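Long-range contact in similar to hydroxylamine oxidoreductase (Kuenenia stuttgartiensis, PDB 6H5L), which probably acts as a multi-heme oxidoreductase, forming part of a 60-heme reductase complex with an extended electron transfer pathway: residues A[362-374]-A[467-479]. Numbering follows the deposited sequence.
With HEC (heme c), chain I.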
# COMPACT_ATOMS: atom_id res chain seq x y z
N TYR A 362 -19.26 -45.29 -7.26
CA TYR A 362 -20.15 -44.37 -7.97
C TYR A 362 -20.19 -44.68 -9.45
O TYR A 362 -21.27 -44.77 -10.04
CB TYR A 362 -19.71 -42.92 -7.75
CG TYR A 362 -20.74 -41.96 -8.30
CD1 TYR A 362 -21.82 -41.56 -7.53
CD2 TYR A 362 -20.65 -41.48 -9.60
CE1 TYR A 362 -22.78 -40.70 -8.03
CE2 TYR A 362 -21.60 -40.63 -10.11
CZ TYR A 362 -22.66 -40.24 -9.32
OH TYR A 362 -23.62 -39.39 -9.81
N LEU A 363 -19.03 -44.83 -10.09
CA LEU A 363 -19.00 -45.11 -11.52
C LEU A 363 -19.62 -46.47 -11.84
O LEU A 363 -20.19 -46.65 -12.92
CB LEU A 363 -17.57 -45.03 -12.05
CG LEU A 363 -16.97 -43.62 -12.00
CD1 LEU A 363 -15.54 -43.62 -12.53
CD2 LEU A 363 -17.82 -42.64 -12.79
N LYS A 364 -19.52 -47.43 -10.91
CA LYS A 364 -20.24 -48.68 -11.07
C LYS A 364 -21.75 -48.48 -11.00
O LYS A 364 -22.51 -49.22 -11.63
CB LYS A 364 -19.78 -49.70 -10.02
CG LYS A 364 -18.56 -50.50 -10.45
CD LYS A 364 -17.72 -50.93 -9.26
CE LYS A 364 -18.49 -51.81 -8.30
NZ LYS A 364 -17.66 -52.18 -7.12
N SER A 365 -22.20 -47.48 -10.24
CA SER A 365 -23.62 -47.14 -10.23
C SER A 365 -24.03 -46.47 -11.53
O SER A 365 -25.17 -46.64 -11.99
CB SER A 365 -23.94 -46.24 -9.04
OG SER A 365 -23.62 -46.87 -7.82
N LEU A 366 -23.13 -45.69 -12.14
CA LEU A 366 -23.39 -45.16 -13.47
C LEU A 366 -23.61 -46.28 -14.48
O LEU A 366 -24.51 -46.21 -15.32
CB LEU A 366 -22.24 -44.26 -13.92
CG LEU A 366 -22.20 -43.88 -15.40
CD1 LEU A 366 -23.39 -43.00 -15.77
CD2 LEU A 366 -20.89 -43.19 -15.76
N ASP A 367 -22.78 -47.33 -14.40
CA ASP A 367 -22.96 -48.48 -15.29
C ASP A 367 -24.30 -49.16 -15.03
O ASP A 367 -25.00 -49.54 -15.98
CB ASP A 367 -21.81 -49.47 -15.10
CG ASP A 367 -20.46 -48.86 -15.43
OD1 ASP A 367 -20.40 -47.95 -16.28
OD2 ASP A 367 -19.45 -49.30 -14.83
N GLN A 368 -24.67 -49.33 -13.76
CA GLN A 368 -25.94 -49.98 -13.44
C GLN A 368 -27.13 -49.16 -13.92
O GLN A 368 -28.11 -49.72 -14.41
CB GLN A 368 -26.03 -50.24 -11.94
CG GLN A 368 -25.06 -51.29 -11.43
CD GLN A 368 -25.22 -52.62 -12.16
OE1 GLN A 368 -24.24 -53.25 -12.54
NE2 GLN A 368 -26.47 -53.04 -12.35
N PHE A 369 -27.06 -47.84 -13.78
CA PHE A 369 -28.13 -46.99 -14.29
C PHE A 369 -28.27 -47.14 -15.80
O PHE A 369 -29.38 -47.18 -16.33
CB PHE A 369 -27.87 -45.53 -13.92
CG PHE A 369 -28.86 -44.57 -14.53
CD1 PHE A 369 -30.05 -44.28 -13.89
CD2 PHE A 369 -28.58 -43.96 -15.75
CE1 PHE A 369 -30.96 -43.39 -14.45
CE2 PHE A 369 -29.49 -43.08 -16.31
CZ PHE A 369 -30.67 -42.79 -15.66
N MET A 370 -27.14 -47.22 -16.51
CA MET A 370 -27.20 -47.33 -17.97
C MET A 370 -27.70 -48.70 -18.41
O MET A 370 -28.40 -48.81 -19.42
CB MET A 370 -25.82 -47.04 -18.56
CG MET A 370 -25.40 -45.60 -18.41
SD MET A 370 -26.63 -44.50 -19.13
CE MET A 370 -26.26 -44.68 -20.87
N PHE A 371 -27.35 -49.75 -17.67
CA PHE A 371 -27.84 -51.09 -18.00
C PHE A 371 -29.36 -51.16 -17.87
O PHE A 371 -30.04 -51.69 -18.75
CB PHE A 371 -27.17 -52.13 -17.11
CG PHE A 371 -25.74 -52.42 -17.49
CD1 PHE A 371 -25.36 -52.47 -18.82
CD2 PHE A 371 -24.78 -52.63 -16.51
CE1 PHE A 371 -24.04 -52.73 -19.16
CE2 PHE A 371 -23.47 -52.89 -16.85
CZ PHE A 371 -23.10 -52.94 -18.18
N GLN A 372 -29.90 -50.62 -16.78
CA GLN A 372 -31.35 -50.65 -16.59
C GLN A 372 -32.05 -49.66 -17.50
O GLN A 372 -33.20 -49.89 -17.90
CB GLN A 372 -31.69 -50.39 -15.12
CG GLN A 372 -31.34 -49.01 -14.60
CD GLN A 372 -32.46 -48.00 -14.82
OE1 GLN A 372 -33.63 -48.30 -14.60
NE2 GLN A 372 -32.09 -46.80 -15.25
N ALA A 373 -31.39 -48.55 -17.84
CA ALA A 373 -32.01 -47.58 -18.75
C ALA A 373 -32.07 -48.13 -20.17
O ALA A 373 -33.10 -47.99 -20.85
CB ALA A 373 -31.24 -46.26 -18.71
N HIS A 374 -30.98 -48.74 -20.65
CA HIS A 374 -31.03 -49.40 -21.95
C HIS A 374 -32.01 -50.56 -21.96
O HIS A 374 -32.64 -50.82 -23.00
CB HIS A 374 -29.63 -49.88 -22.35
CG HIS A 374 -28.85 -48.89 -23.15
ND1 HIS A 374 -27.82 -48.14 -22.62
CD2 HIS A 374 -28.96 -48.51 -24.44
CE1 HIS A 374 -27.33 -47.35 -23.55
NE2 HIS A 374 -28.00 -47.55 -24.67
N TYR A 467 -34.60 -38.63 -22.68
CA TYR A 467 -34.70 -38.84 -21.25
C TYR A 467 -33.68 -39.86 -20.75
O TYR A 467 -33.17 -39.73 -19.64
CB TYR A 467 -36.12 -39.25 -20.89
CG TYR A 467 -37.14 -38.22 -21.34
CD1 TYR A 467 -36.94 -36.86 -21.08
CD2 TYR A 467 -38.28 -38.59 -22.04
CE1 TYR A 467 -37.86 -35.91 -21.50
CE2 TYR A 467 -39.20 -37.65 -22.46
CZ TYR A 467 -38.98 -36.31 -22.18
OH TYR A 467 -39.90 -35.37 -22.60
N LYS A 468 -33.37 -40.87 -21.56
CA LYS A 468 -32.26 -41.76 -21.22
C LYS A 468 -30.95 -40.98 -21.19
O LYS A 468 -30.12 -41.21 -20.30
CB LYS A 468 -32.18 -42.92 -22.21
CG LYS A 468 -30.88 -43.72 -22.11
CD LYS A 468 -31.04 -45.14 -22.63
CE LYS A 468 -31.35 -45.17 -24.11
NZ LYS A 468 -30.24 -44.64 -24.95
N LEU A 469 -30.76 -40.06 -22.13
CA LEU A 469 -29.50 -39.32 -22.20
C LEU A 469 -29.38 -38.29 -21.08
O LEU A 469 -28.28 -38.05 -20.58
CB LEU A 469 -29.36 -38.64 -23.56
CG LEU A 469 -29.47 -39.55 -24.79
CD1 LEU A 469 -28.94 -38.84 -26.03
CD2 LEU A 469 -28.74 -40.86 -24.57
N GLN A 470 -30.50 -37.69 -20.67
CA GLN A 470 -30.45 -36.71 -19.58
C GLN A 470 -30.17 -37.39 -18.24
O GLN A 470 -29.34 -36.91 -17.46
CB GLN A 470 -31.75 -35.91 -19.52
CG GLN A 470 -31.90 -34.93 -20.67
CD GLN A 470 -33.24 -34.23 -20.68
OE1 GLN A 470 -33.57 -33.48 -19.75
NE2 GLN A 470 -34.02 -34.45 -21.73
N GLY A 471 -30.84 -38.51 -17.97
CA GLY A 471 -30.51 -39.28 -16.78
C GLY A 471 -29.10 -39.83 -16.83
O GLY A 471 -28.45 -39.96 -15.79
N TYR A 472 -28.62 -40.18 -18.03
CA TYR A 472 -27.24 -40.63 -18.18
C TYR A 472 -26.26 -39.53 -17.78
O TYR A 472 -25.36 -39.76 -16.96
CB TYR A 472 -27.01 -41.07 -19.63
CG TYR A 472 -25.56 -41.12 -20.08
CD1 TYR A 472 -24.59 -41.77 -19.32
CD2 TYR A 472 -25.18 -40.54 -21.28
CE1 TYR A 472 -23.28 -41.82 -19.75
CE2 TYR A 472 -23.87 -40.59 -21.71
CZ TYR A 472 -22.92 -41.23 -20.94
OH TYR A 472 -21.62 -41.27 -21.37
N LYS A 473 -26.41 -38.34 -18.35
CA LYS A 473 -25.50 -37.25 -18.04
C LYS A 473 -25.65 -36.78 -16.59
O LYS A 473 -24.66 -36.39 -15.96
CB LYS A 473 -25.72 -36.09 -19.01
CG LYS A 473 -25.31 -36.41 -20.43
CD LYS A 473 -23.88 -36.94 -20.48
CE LYS A 473 -23.43 -37.17 -21.91
NZ LYS A 473 -23.39 -35.90 -22.69
N GLY A 474 -26.87 -36.81 -16.06
CA GLY A 474 -27.06 -36.48 -14.65
C GLY A 474 -26.39 -37.47 -13.72
O GLY A 474 -25.81 -37.08 -12.70
N THR A 475 -26.46 -38.76 -14.06
CA THR A 475 -25.80 -39.78 -13.25
C THR A 475 -24.28 -39.69 -13.37
O THR A 475 -23.57 -39.81 -12.37
CB THR A 475 -26.29 -41.17 -13.65
OG1 THR A 475 -27.71 -41.24 -13.50
CG2 THR A 475 -25.64 -42.24 -12.78
N ALA A 476 -23.78 -39.45 -14.58
CA ALA A 476 -22.34 -39.41 -14.78
C ALA A 476 -21.71 -38.16 -14.20
O ALA A 476 -20.55 -38.19 -13.77
CB ALA A 476 -22.01 -39.52 -16.27
N HIS A 477 -22.44 -37.05 -14.17
CA HIS A 477 -21.92 -35.78 -13.67
C HIS A 477 -22.37 -35.47 -12.24
O HIS A 477 -22.20 -34.34 -11.78
CB HIS A 477 -22.32 -34.64 -14.61
CG HIS A 477 -21.60 -34.66 -15.92
ND1 HIS A 477 -22.16 -34.19 -17.08
CD2 HIS A 477 -20.36 -35.10 -16.25
CE1 HIS A 477 -21.30 -34.33 -18.07
NE2 HIS A 477 -20.20 -34.88 -17.59
N ALA A 478 -22.95 -36.45 -11.54
CA ALA A 478 -23.28 -36.34 -10.12
C ALA A 478 -24.30 -35.23 -9.86
O ALA A 478 -24.14 -34.39 -8.97
CB ALA A 478 -22.03 -36.14 -9.27
N GLN A 479 -25.37 -35.22 -10.66
CA GLN A 479 -26.50 -34.32 -10.46
C GLN A 479 -27.74 -35.20 -10.27
O GLN A 479 -28.26 -35.76 -11.24
CB GLN A 479 -26.66 -33.35 -11.62
CG GLN A 479 -27.07 -31.95 -11.20
CD GLN A 479 -28.33 -31.93 -10.37
OE1 GLN A 479 -29.33 -32.56 -10.71
NE2 GLN A 479 -28.30 -31.21 -9.25
FE HEC I . -18.37 -35.19 -18.36
CHA HEC I . -19.46 -38.10 -19.66
CHB HEC I . -19.39 -33.50 -21.20
CHC HEC I . -17.55 -32.18 -16.92
CHD HEC I . -16.73 -36.82 -15.80
NA HEC I . -19.35 -35.68 -20.07
C1A HEC I . -19.53 -36.99 -20.47
C2A HEC I . -19.80 -36.97 -21.89
C3A HEC I . -19.78 -35.71 -22.32
C4A HEC I . -19.50 -34.87 -21.18
CMA HEC I . -20.02 -35.22 -23.76
CAA HEC I . -20.06 -38.21 -22.77
CBA HEC I . -18.73 -38.75 -23.27
CGA HEC I . -18.27 -39.85 -22.35
O1A HEC I . -17.22 -39.68 -21.68
O2A HEC I . -18.96 -40.90 -22.28
NB HEC I . -18.41 -33.21 -18.97
C1B HEC I . -18.97 -32.73 -20.14
C2B HEC I . -19.06 -31.29 -20.04
C3B HEC I . -18.55 -30.92 -18.87
C4B HEC I . -18.13 -32.12 -18.16
CMB HEC I . -19.61 -30.36 -21.14
CAB HEC I . -18.43 -29.48 -18.34
CBB HEC I . -19.82 -28.83 -18.10
NC HEC I . -17.29 -34.61 -16.70
C1C HEC I . -17.15 -33.31 -16.25
C2C HEC I . -16.68 -33.36 -14.87
C3C HEC I . -16.30 -34.62 -14.63
C4C HEC I . -16.78 -35.45 -15.73
CMC HEC I . -16.19 -32.13 -14.08
CAC HEC I . -15.64 -35.15 -13.34
CBC HEC I . -16.64 -35.08 -12.16
ND HEC I . -18.11 -37.17 -17.82
C1D HEC I . -17.43 -37.61 -16.68
C2D HEC I . -17.58 -39.05 -16.59
C3D HEC I . -18.44 -39.45 -17.80
C4D HEC I . -18.72 -38.22 -18.50
CMD HEC I . -17.01 -39.99 -15.51
CAD HEC I . -18.89 -40.87 -18.19
CBD HEC I . -17.72 -41.55 -18.89
CGD HEC I . -18.12 -42.92 -19.36
O1D HEC I . -18.12 -43.86 -18.52
O2D HEC I . -18.42 -43.08 -20.57
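Leu366 and Thr475 lie opposite each other with CA atoms 5.9 Å apart, one of three such pairings, with Met370–Tyr472 and Ala373–Lys468, that set the register of two antiparallel helices. The axes of the short segments approach to 9.6 Å at 171°. Helix 455-476 presents bare backbone at Gly471, and the CE2 corner of the Phe369 ring comes in obliquely, CE2 to Gly471 C 3.3 Å. Thr475 OG1 sits over the centre of one face of this ring and donates to Gly471 O, 2.7 Å away; it also bonds Ser483. The amide nitrogen of Gln372 lies nearer the rim of the opposite face. Thr475 CG2 turns instead to Leu366, whose CD1 also meets Ala476 CB at 3.8 Å. Met370 is bent at chi2 and chi3: CE lies over the Tyr472 ring, 4.1 Å from its centroid, in a CH-pi contact, while SD, set obliquely, adds a Met-aromatic one. At one end Lys468 CD stands almost on the His374 ring normal (4.2 Å from the centroid), and its NZ bonds Gly305 O. At the other, Tyr362 OH donates to Thr475 O (2.6 Å), where the helix ends before His477. His477 NE2 and His284 NE2 give a heme c iron bis-histidine ligation, and Leu366 and Ala476 line that heme's pocket. Helix 356-389 thus packs along helix 455-476, with helix 337-350 against Leu363, helix 480-513 against Lys468, and Tyr194 of the second subunit packing on Phe369.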